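Local atomic coordinates of chromatin structure-remodeling complex subunit RSC2 (Saccharomyces cerevisiae, PDB entry 4BB7), a protein that forms part of the RSC complex, which remodels chromatin, positions nucleosomes and regulates transcription, and uses its BAH domain to bind histone H3. Residues Trp66-Glu71 / Ala199-Gly204; Thr73-Asp78 / Tyr171-Arg176; His177-Asn182 / Val206-Lys211. All coordinates share one frame; numbering follows the deposited sequence.

Interaction 1 (Trp66-Glu71 / Ala199-Gly204)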
loop_
_atom_site.group_PDB
_atom_site.type_symbol
_atom_site.label_atom_id
_atom_site.label_comp_id
_atom_site.label_asym_id
_atom_site.label_seq_id
_atom_site.Cartn_x
_atom_site.Cartn_y
_atom_site.Cartn_z
ATOM N N TRP A 66 12.489 5.299 1.539
ATOM C CA TRP A 66 13.754 4.590 1.396
ATOM C C TRP A 66 14.909 5.510 1.032
ATOM O O TRP A 66 14.732 6.505 0.331
ATOM C CB TRP A 66 13.635 3.478 0.349
ATOM C CG TRP A 66 12.860 2.283 0.817
ATOM C CD1 TRP A 66 12.362 2.067 2.068
ATOM C CD2 TRP A 66 12.495 1.139 0.037
ATOM N NE1 TRP A 66 11.709 0.858 2.116
ATOM C CE2 TRP A 66 11.777 0.268 0.883
ATOM C CE3 TRP A 66 12.707 0.765 -1.295
ATOM C CZ2 TRP A 66 11.270 -0.953 0.442
ATOM C CZ3 TRP A 66 12.204 -0.449 -1.730
ATOM C CH2 TRP A 66 11.494 -1.294 -0.864
ATOM N N TYR A 67 16.093 5.164 1.526
ATOM C CA TYR A 67 17.328 5.832 1.145
ATOM C C TYR A 67 18.337 4.770 0.724
ATOM O O TYR A 67 18.675 3.885 1.508
ATOM C CB TYR A 67 17.884 6.652 2.311
ATOM C CG TYR A 67 17.106 7.914 2.608
ATOM C CD1 TYR A 67 15.776 7.858 3.011
ATOM C CD2 TYR A 67 17.707 9.162 2.505
ATOM C CE1 TYR A 67 15.062 9.009 3.291
ATOM C CE2 TYR A 67 17.001 10.320 2.786
ATOM C CZ TYR A 67 15.680 10.235 3.176
ATOM O OH TYR A 67 14.980 11.383 3.454
ATOM N N TYR A 68 18.805 4.853 -0.514
ATOM C CA TYR A 68 19.713 3.846 -1.054
ATOM C C TYR A 68 21.147 4.036 -0.573
ATOM O O TYR A 68 21.554 5.140 -0.210
ATOM C CB TYR A 68 19.687 3.863 -2.586
ATOM C CG TYR A 68 18.422 3.307 -3.199
ATOM C CD1 TYR A 68 17.468 2.667 -2.416
ATOM C CD2 TYR A 68 18.189 3.407 -4.564
ATOM C CE1 TYR A 68 16.311 2.150 -2.977
ATOM C CE2 TYR A 68 17.037 2.895 -5.133
ATOM C CZ TYR A 68 16.100 2.269 -4.337
ATOM O OH TYR A 68 14.952 1.760 -4.901
ATOM N N ARG A 69 21.905 2.946 -0.565
ATOM C CA ARG A 69 23.343 3.022 -0.373
ATOM C C ARG A 69 23.962 3.030 -1.765
ATOM O O ARG A 69 23.307 2.641 -2.731
ATOM C CB ARG A 69 23.851 1.822 0.424
ATOM C CG ARG A 69 23.113 1.558 1.724
ATOM C CD ARG A 69 23.666 0.309 2.390
ATOM N NE ARG A 69 22.894 -0.106 3.557
ATOM C CZ ARG A 69 23.280 0.080 4.814
ATOM N NH1 ARG A 69 24.431 0.682 5.076
ATOM N NH2 ARG A 69 22.516 -0.339 5.812
ATOM N N PRO A 70 25.225 3.473 -1.874
ATOM C CA PRO A 70 25.893 3.595 -3.177
ATOM C C PRO A 70 25.783 2.329 -4.030
ATOM O O PRO A 70 25.408 2.404 -5.203
ATOM C CB PRO A 70 27.353 3.844 -2.793
ATOM C CG PRO A 70 27.275 4.509 -1.454
ATOM C CD PRO A 70 26.104 3.877 -0.760
ATOM N N GLU A 71 26.107 1.181 -3.446
ATOM C CA GLU A 71 26.087 -0.081 -4.181
ATOM C C GLU A 71 24.710 -0.383 -4.761
ATOM O O GLU A 71 24.565 -1.260 -5.612
ATOM C CB GLU A 71 26.529 -1.236 -3.283
ATOM C CG GLU A 71 25.655 -1.437 -2.050
ATOM C CD GLU A 71 26.187 -0.717 -0.817
ATOM O OE1 GLU A 71 26.943 0.268 -0.967
ATOM O OE2 GLU A 71 25.851 -1.147 0.310
ATOM N N ALA A 199 12.043 -4.815 -1.692
ATOM C CA ALA A 199 13.360 -4.389 -1.235
ATOM C C ALA A 199 14.083 -3.564 -2.292
ATOM O O ALA A 199 13.788 -3.672 -3.478
ATOM C CB ALA A 199 14.195 -5.601 -0.857
ATOM N N PRO A 200 15.041 -2.734 -1.859
ATOM C CA PRO A 200 15.875 -1.977 -2.796
ATOM C C PRO A 200 16.600 -2.940 -3.727
ATOM O O PRO A 200 16.589 -4.142 -3.468
ATOM C CB PRO A 200 16.880 -1.272 -1.878
ATOM C CG PRO A 200 16.205 -1.207 -0.552
ATOM C CD PRO A 200 15.396 -2.464 -0.456
ATOM N N PRO A 201 17.232 -2.423 -4.792
ATOM C CA PRO A 201 17.908 -3.295 -5.759
ATOM C C PRO A 201 18.960 -4.174 -5.091
ATOM O O PRO A 201 19.578 -3.751 -4.111
ATOM C CB PRO A 201 18.587 -2.301 -6.711
ATOM C CG PRO A 201 17.801 -1.044 -6.576
ATOM C CD PRO A 201 17.377 -0.999 -5.138
ATOM N N LEU A 202 19.157 -5.381 -5.616
ATOM C CA LEU A 202 20.198 -6.268 -5.108
ATOM C C LEU A 202 21.581 -5.662 -5.353
ATOM O O LEU A 202 22.500 -5.844 -4.556
ATOM C CB LEU A 202 20.100 -7.649 -5.761
ATOM C CG LEU A 202 21.082 -8.711 -5.256
ATOM C CD1 LEU A 202 20.904 -8.951 -3.760
ATOM C CD2 LEU A 202 20.925 -10.012 -6.030
ATOM N N VAL A 203 21.718 -4.945 -6.464
ATOM C CA VAL A 203 22.958 -4.247 -6.780
ATOM C C VAL A 203 22.763 -3.318 -7.973
ATOM O O VAL A 203 22.024 -3.636 -8.906
ATOM C CB VAL A 203 24.114 -5.229 -7.070
ATOM C CG1 VAL A 203 23.798 -6.079 -8.285
ATOM C CG2 VAL A 203 25.425 -4.473 -7.266
ATOM N N GLY A 204 23.419 -2.163 -7.931
ATOM C CA GLY A 204 23.327 -1.197 -9.008
ATOM C C GLY A 204 24.367 -1.465 -10.078
ATOM O O GLY A 204 25.016 -2.511 -10.073
#

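Interaction 2 (Thr73-Asp78 / Tyr171-Arg176)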
loop_
_atom_site.group_PDB
_atom_site.type_symbol
_atom_site.label_atom_id
_atom_site.label_comp_id
_atom_site.label_asym_id
_atom_site.label_seq_id
_atom_site.Cartn_x
_atom_site.Cartn_y
_atom_site.Cartn_z
ATOM N N THR A 73 22.763 1.901 -6.304
ATOM C CA THR A 73 22.401 2.870 -7.339
ATOM C C THR A 73 23.143 2.655 -8.657
ATOM O O THR A 73 24.124 1.911 -8.732
ATOM C CB THR A 73 22.650 4.322 -6.879
ATOM O OG1 THR A 73 24.020 4.471 -6.486
ATOM C CG2 THR A 73 21.744 4.688 -5.713
ATOM N N VAL A 74 22.655 3.317 -9.697
ATOM C CA VAL A 74 23.345 3.358 -10.974
ATOM C C VAL A 74 24.083 4.690 -11.076
ATOM O O VAL A 74 23.474 5.757 -10.956
ATOM C CB VAL A 74 22.356 3.224 -12.144
ATOM C CG1 VAL A 74 23.078 3.371 -13.469
ATOM C CG2 VAL A 74 21.632 1.885 -12.068
ATOM N N HIS A 75 25.394 4.626 -11.290
ATOM C CA HIS A 75 26.216 5.831 -11.332
ATOM C C HIS A 75 27.514 5.637 -12.110
ATOM O O HIS A 75 27.990 4.512 -12.290
ATOM C CB HIS A 75 26.547 6.285 -9.910
ATOM C CG HIS A 75 27.219 5.232 -9.088
ATOM N ND1 HIS A 75 26.517 4.332 -8.316
ATOM C CD2 HIS A 75 28.528 4.926 -8.929
ATOM C CE1 HIS A 75 27.365 3.521 -7.709
ATOM N NE2 HIS A 75 28.591 3.861 -8.064
ATOM N N ARG A 76 28.080 6.752 -12.563
ATOM C CA ARG A 76 29.374 6.753 -13.235
ATOM C C ARG A 76 30.407 6.019 -12.391
ATOM O O ARG A 76 30.481 6.199 -11.176
ATOM C CB ARG A 76 29.833 8.188 -13.508
ATOM C CG ARG A 76 28.950 8.939 -14.496
ATOM C CD ARG A 76 29.213 10.439 -14.485
ATOM N NE ARG A 76 30.633 10.765 -14.593
ATOM C CZ ARG A 76 31.101 11.932 -15.026
ATOM N NH1 ARG A 76 30.267 12.891 -15.406
ATOM N NH2 ARG A 76 32.407 12.138 -15.085
ATOM N N VAL A 77 31.207 5.189 -13.047
ATOM C CA VAL A 77 32.178 4.355 -12.355
ATOM C C VAL A 77 33.160 5.188 -11.533
ATOM O O VAL A 77 33.781 4.687 -10.592
ATOM C CB VAL A 77 32.959 3.490 -13.355
ATOM C CG1 VAL A 77 33.860 4.366 -14.217
ATOM C CG2 VAL A 77 33.770 2.440 -12.629
ATOM N N ASP A 78 33.302 6.462 -11.883
ATOM C CA ASP A 78 34.262 7.317 -11.197
ATOM C C ASP A 78 33.606 8.195 -10.134
ATOM O O ASP A 78 34.212 9.161 -9.664
ATOM C CB ASP A 78 35.050 8.173 -12.195
ATOM C CG ASP A 78 34.172 9.144 -12.956
ATOM O OD1 ASP A 78 33.039 8.764 -13.323
ATOM O OD2 ASP A 78 34.613 10.292 -13.184
ATOM N N TYR A 171 35.257 8.265 -1.066
ATOM C CA TYR A 171 35.734 6.920 -1.364
ATOM C C TYR A 171 35.226 6.439 -2.713
ATOM O O TYR A 171 34.117 6.775 -3.115
ATOM C CB TYR A 171 35.314 5.949 -0.255
ATOM C CG TYR A 171 35.809 6.361 1.114
ATOM C CD1 TYR A 171 35.207 7.405 1.808
ATOM C CD2 TYR A 171 36.884 5.718 1.704
ATOM C CE1 TYR A 171 35.663 7.794 3.058
ATOM C CE2 TYR A 171 37.347 6.096 2.954
ATOM C CZ TYR A 171 36.734 7.132 3.625
ATOM O OH TYR A 171 37.198 7.504 4.866
ATOM N N PRO A 172 36.046 5.647 -3.418
ATOM C CA PRO A 172 35.681 5.117 -4.733
ATOM C C PRO A 172 34.518 4.136 -4.630
ATOM O O PRO A 172 34.342 3.485 -3.596
ATOM C CB PRO A 172 36.948 4.385 -5.175
ATOM C CG PRO A 172 37.617 3.999 -3.897
ATOM C CD PRO A 172 37.354 5.145 -2.964
ATOM N N SER A 173 33.739 4.037 -5.702
ATOM C CA SER A 173 32.545 3.203 -5.729
ATOM C C SER A 173 32.824 1.778 -5.280
ATOM O O SER A 173 33.823 1.181 -5.681
ATOM C CB SER A 173 31.944 3.183 -7.133
ATOM O OG SER A 173 30.851 2.285 -7.197
ATOM N N PRO A 174 31.926 1.225 -4.453
ATOM C CA PRO A 174 32.029 -0.155 -3.977
ATOM C C PRO A 174 31.697 -1.166 -5.077
ATOM O O PRO A 174 32.007 -2.344 -4.924
ATOM C CB PRO A 174 30.978 -0.215 -2.866
ATOM C CG PRO A 174 29.964 0.790 -3.267
ATOM C CD PRO A 174 30.732 1.905 -3.924
ATOM N N ILE A 175 31.084 -0.712 -6.169
ATOM C CA ILE A 175 30.746 -1.607 -7.277
ATOM C C ILE A 175 31.498 -1.258 -8.557
ATOM O O ILE A 175 31.100 -1.651 -9.652
ATOM C CB ILE A 175 29.222 -1.640 -7.569
ATOM C CG1 ILE A 175 28.692 -0.239 -7.884
ATOM C CG2 ILE A 175 28.459 -2.260 -6.399
ATOM C CD1 ILE A 175 27.208 -0.208 -8.194
ATOM N N ARG A 176 32.591 -0.520 -8.418
ATOM C CA ARG A 176 33.421 -0.193 -9.568
ATOM C C ARG A 176 33.837 -1.473 -10.287
ATOM O O ARG A 176 34.033 -1.475 -11.503
ATOM C CB ARG A 176 34.657 0.595 -9.129
ATOM C CG ARG A 176 35.419 -0.064 -7.995
ATOM C CD ARG A 176 36.671 0.708 -7.628
ATOM N NE ARG A 176 37.226 0.241 -6.361
ATOM C CZ ARG A 176 38.383 0.650 -5.853
ATOM N NH1 ARG A 176 39.120 1.536 -6.508
ATOM N NH2 ARG A 176 38.806 0.166 -4.691
#

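Interaction 3 (His177-Asn182 / Val206-Lys211)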
loop_
_atom_site.group_PDB
_atom_site.type_symbol
_atom_site.label_atom_id
_atom_site.label_comp_id
_atom_site.label_asym_id
_atom_site.label_seq_id
_atom_site.Cartn_x
_atom_site.Cartn_y
_atom_site.Cartn_z
ATOM N N HIS A 177 33.953 -2.561 -9.527
ATOM C CA HIS A 177 34.409 -3.835 -10.075
ATOM C C HIS A 177 33.401 -4.458 -11.031
ATOM O O HIS A 177 33.667 -5.501 -11.625
ATOM C CB HIS A 177 34.744 -4.822 -8.954
ATOM C CG HIS A 177 33.543 -5.371 -8.246
ATOM N ND1 HIS A 177 32.641 -4.571 -7.580
ATOM C CD2 HIS A 177 33.103 -6.642 -8.092
ATOM C CE1 HIS A 177 31.694 -5.325 -7.050
ATOM N NE2 HIS A 177 31.952 -6.586 -7.345
ATOM N N LEU A 178 32.248 -3.816 -11.188
ATOM C CA LEU A 178 31.206 -4.337 -12.063
ATOM C C LEU A 178 31.189 -3.652 -13.424
ATOM O O LEU A 178 30.248 -3.826 -14.198
ATOM C CB LEU A 178 29.834 -4.200 -11.406
ATOM C CG LEU A 178 29.672 -4.877 -10.048
ATOM C CD1 LEU A 178 28.324 -4.521 -9.444
ATOM C CD2 LEU A 178 29.841 -6.384 -10.180
ATOM N N LEU A 179 32.222 -2.870 -13.715
ATOM C CA LEU A 179 32.319 -2.228 -15.020
ATOM C C LEU A 179 32.600 -3.267 -16.098
ATOM O O LEU A 179 33.597 -3.984 -16.025
ATOM C CB LEU A 179 33.415 -1.160 -15.028
ATOM C CG LEU A 179 33.506 -0.328 -16.312
ATOM C CD1 LEU A 179 32.210 0.431 -16.548
ATOM C CD2 LEU A 179 34.682 0.633 -16.261
ATOM N N PRO A 180 31.715 -3.355 -17.099
ATOM C CA PRO A 180 31.905 -4.261 -18.237
ATOM C C PRO A 180 33.289 -4.076 -18.853
ATOM O O PRO A 180 33.853 -2.982 -18.784
ATOM C CB PRO A 180 30.830 -3.805 -19.220
ATOM C CG PRO A 180 29.756 -3.231 -18.356
ATOM C CD PRO A 180 30.469 -2.579 -17.205
ATOM N N ALA A 181 33.829 -5.135 -19.447
ATOM C CA ALA A 181 35.180 -5.097 -20.004
ATOM C C ALA A 181 35.260 -4.309 -21.310
ATOM O O ALA A 181 36.349 -3.948 -21.757
ATOM C CB ALA A 181 35.712 -6.508 -20.201
ATOM N N ASN A 182 34.110 -4.040 -21.921
ATOM C CA ASN A 182 34.079 -3.315 -23.188
ATOM C C ASN A 182 33.393 -1.954 -23.086
ATOM O O ASN A 182 32.873 -1.435 -24.070
ATOM C CB ASN A 182 33.407 -4.161 -24.272
ATOM C CG ASN A 182 31.920 -4.341 -24.033
ATOM O OD1 ASN A 182 31.466 -4.448 -22.892
ATOM N ND2 ASN A 182 31.152 -4.369 -25.116
ATOM N N VAL A 206 27.478 0.392 -12.940
ATOM C CA VAL A 206 28.374 1.505 -13.211
ATOM C C VAL A 206 28.672 1.607 -14.701
ATOM O O VAL A 206 28.707 0.600 -15.407
ATOM C CB VAL A 206 29.694 1.377 -12.430
ATOM C CG1 VAL A 206 29.439 1.478 -10.936
ATOM C CG2 VAL A 206 30.383 0.069 -12.769
ATOM N N TYR A 207 28.878 2.832 -15.174
ATOM C CA TYR A 207 29.190 3.066 -16.576
ATOM C C TYR A 207 30.239 4.169 -16.745
ATOM O O TYR A 207 30.608 4.840 -15.783
ATOM C CB TYR A 207 27.919 3.404 -17.352
ATOM C CG TYR A 207 27.224 4.662 -16.887
ATOM C CD1 TYR A 207 26.505 4.682 -15.700
ATOM C CD2 TYR A 207 27.277 5.827 -17.640
ATOM C CE1 TYR A 207 25.863 5.825 -15.272
ATOM C CE2 TYR A 207 26.635 6.977 -17.222
ATOM C CZ TYR A 207 25.931 6.969 -16.035
ATOM O OH TYR A 207 25.294 8.110 -15.608
ATOM N N MET A 208 30.713 4.353 -17.972
ATOM C CA MET A 208 31.784 5.309 -18.240
ATOM C C MET A 208 31.250 6.616 -18.829
ATOM O O MET A 208 30.219 6.636 -19.499
ATOM C CB MET A 208 32.832 4.686 -19.173
ATOM C CG MET A 208 34.268 5.142 -18.909
ATOM S SD MET A 208 35.513 4.252 -19.876
ATOM C CE MET A 208 35.395 2.611 -19.172
ATOM N N ARG A 209 31.959 7.709 -18.572
ATOM C CA ARG A 209 31.585 9.012 -19.109
ATOM C C ARG A 209 32.810 9.910 -19.234
ATOM O O ARG A 209 33.751 9.799 -18.449
ATOM C CB ARG A 209 30.536 9.682 -18.213
ATOM C CG ARG A 209 29.109 9.198 -18.434
ATOM C CD ARG A 209 28.614 9.545 -19.835
ATOM N NE ARG A 209 27.282 9.009 -20.106
ATOM C CZ ARG A 209 27.046 7.793 -20.591
ATOM N NH1 ARG A 209 28.055 6.975 -20.861
ATOM N NH2 ARG A 209 25.801 7.392 -20.805
ATOM N N PRO A 210 32.813 10.801 -20.232
ATOM C CA PRO A 210 33.928 11.751 -20.316
ATOM C C PRO A 210 34.005 12.616 -19.059
ATOM O O PRO A 210 32.979 13.039 -18.528
ATOM C CB PRO A 210 33.584 12.601 -21.548
ATOM C CG PRO A 210 32.136 12.317 -21.843
ATOM C CD PRO A 210 31.873 10.931 -21.356
ATOM N N LYS A 211 35.218 12.865 -18.583
ATOM C CA LYS A 211 35.414 13.630 -17.361
ATOM C C LYS A 211 35.261 15.130 -17.600
ATOM O O LYS A 211 35.396 15.606 -18.725
ATOM C CB LYS A 211 36.788 13.321 -16.758
ATOM C CG LYS A 211 37.959 13.634 -17.676
ATOM C CD LYS A 211 38.450 15.062 -17.492
ATOM C CE LYS A 211 39.565 15.382 -18.473
ATOM N NZ LYS A 211 40.153 16.734 -18.251
HETATM O O HOH W 1 27.532 -2.446 -14.426
#

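Interaction 1 (Trp66-Glu71 / Ala199-Gly204)
Tyr68 and Pro200 have CA atoms 7.2 Å apart, and further along Glu71 and Gly204 close to 5.7 Å. The two segments thus converge while running in a similar direction, 36° apart end to end. At the narrow end Gly204 N donates to Glu71 O (2.7 Å, 162° at the hydrogen), and the CA-H of Val203 makes a weaker approach to that same oxygen, CA to O 3.6 Å. The Glu71 carboxylate turns off to a salt bridge with Lys43. Trp66-Tyr68 is the end of strand 60-68 in the main sheet of the BAH domain, a member of the SH3 clan, and the proline-bearing loop before strand 206-207 packs against side chains at the end of this strand. Two consecutive prolines meet two aromatic rings in CH-pi contacts. Pro200 CD sits over one face of the Trp66 six-membered ring, 4.0 Å from CZ3 and displaced toward the rim. Pro201 CD lies over the Tyr68 ring, 3.6 Å from CZ, while Pro200 CB approaches Tyr68 CE1 obliquely at 3.6 Å. With CG anti to its carbonyl carbon (chi1 -74°), Trp66 holds its six-membered ring toward the loop, CH2 3.6 Å from Ala199 CA. Trp66 NE1 is hydrogen-bonded to His95, and Tyr68 OH to Glu134.

Interaction 2 (Thr73-Asp78 / Tyr171-Arg176)
His75 and Ser173 form the polar centre of this contact: NE2 and OG are 2.9 Å apart in a nearly straight hydrogen bond (170°), with the hydroxyl oxygen at the ring edge, near its plane. Either atom could be the donor. Ile175 meets the same imidazole obliquely, its CD1 3.8 Å from His75 CE1. Its CG1 is set between the backbone N and the carbonyl carbon (chi1 58°), and the extended second torsion carries CD1 out to the ring and to Thr73 O. A separate apolar touch is made by Val77, whose CG2 lies 4.1 Å from Arg176 CB, the two side chains crossing at about a right angle.

The next shell fixes these groups. His75 ND1 donates to Thr73 OG1 at 3.1 Å, with the hydroxyl 26° out of the ring plane; bonds at both nitrogens therefore restrain rotation of the imidazole, and Phe81 adds an edge-to-face ring contact. Thr73 OG1 is in turn bonded to Pro70 O. On the other side, Ser173 OG accepts from Ile175 N at 3.2 Å, so two bonds grip the hydroxyl. Beyond Val77, the weak salt bridge between Arg76 NE and Asp78 OD1, 3.4 Å long, links the residues flanking it, and Arg76 also makes a cation-pi contact with Tyr220. The Arg176 guanidinium extends away from Val77, with Pro172 CG over one of its faces.

The arrangement is that of an ST turn at Ser173 placed within a type I beta turn from Ser173 to Arg176, which follows strand 166-172 and presents its serine to the short, weakly bonded strand 75-76, within the BAH sequence.

Interaction 3 (His177-Asn182 / Val206-Lys211)
Leu179 packs against Val206, with their CA atoms 5.7 Å apart, where the irregular chain after strand 166-172 passes strand 206-207, the partner of strand 75-76 in a small two-stranded parallel sheet. Val206 works in two directions. Its CG2 branch, placed between its own backbone N and carbonyl carbon, points into the backbone of the loop, 3.6 Å from Leu179 N and 4.0 Å from Leu179 CB; its CG1 branch meets Ile175 of the turn just before the loop.

The leucine uses both methyls. With CG opposite the backbone N (chi1 -174°) and chi2 at 61°, the two branches divide along strand 206-207 and its continuation: CD1 lies by the backbone, 3.7 Å from Val206 O and 4.0 Å from Tyr207 CA, whereas CD2 reaches Met208 CE at 3.6 Å. Met208 comes to this position by a bend at chi3 (-67°), which brings its methyl back to the leucine so that the two side chains cross at about a right angle. Met208 also touches a crystal neighbour, so its conformation may owe something to the lattice. Pro180 adds only a marginal contact, through CD to the Val206 carbonyl oxygen.

This is a surface contact, and direct contact is made by apolar side chains, against one another and against backbone atoms. At the Leu178 end, polar backbone groups are joined through solvent: one water molecule donates to Leu178 O at 3.1 Å and accepts from Val206 N at 3.2 Å.

Overall arrangement
From the N terminus, the chain leaves strand 60-68 through Trp66-Glu71 and passes at once into Thr73-Asp78, so interactions 1 and 2 open one after the other. The loop of interaction 2 closes first, at Tyr171-Arg176, wholly within the longer loop that interaction 1 closes at Ala199-Gly204. Interaction 3 opens directly afterwards, at His177-Asn182, and closes at Val206-Lys211; it therefore crosses interaction 1 and follows interaction 2 in series. The centres of interactions 2 and 3 lie about 9 Å apart, and both contacts reach the sheet of strands 75-76 and 206-207. Interaction 2 ties the turn after strand 166-172 to strand 75-76, and interaction 3 ties the following loop to strand 206-207.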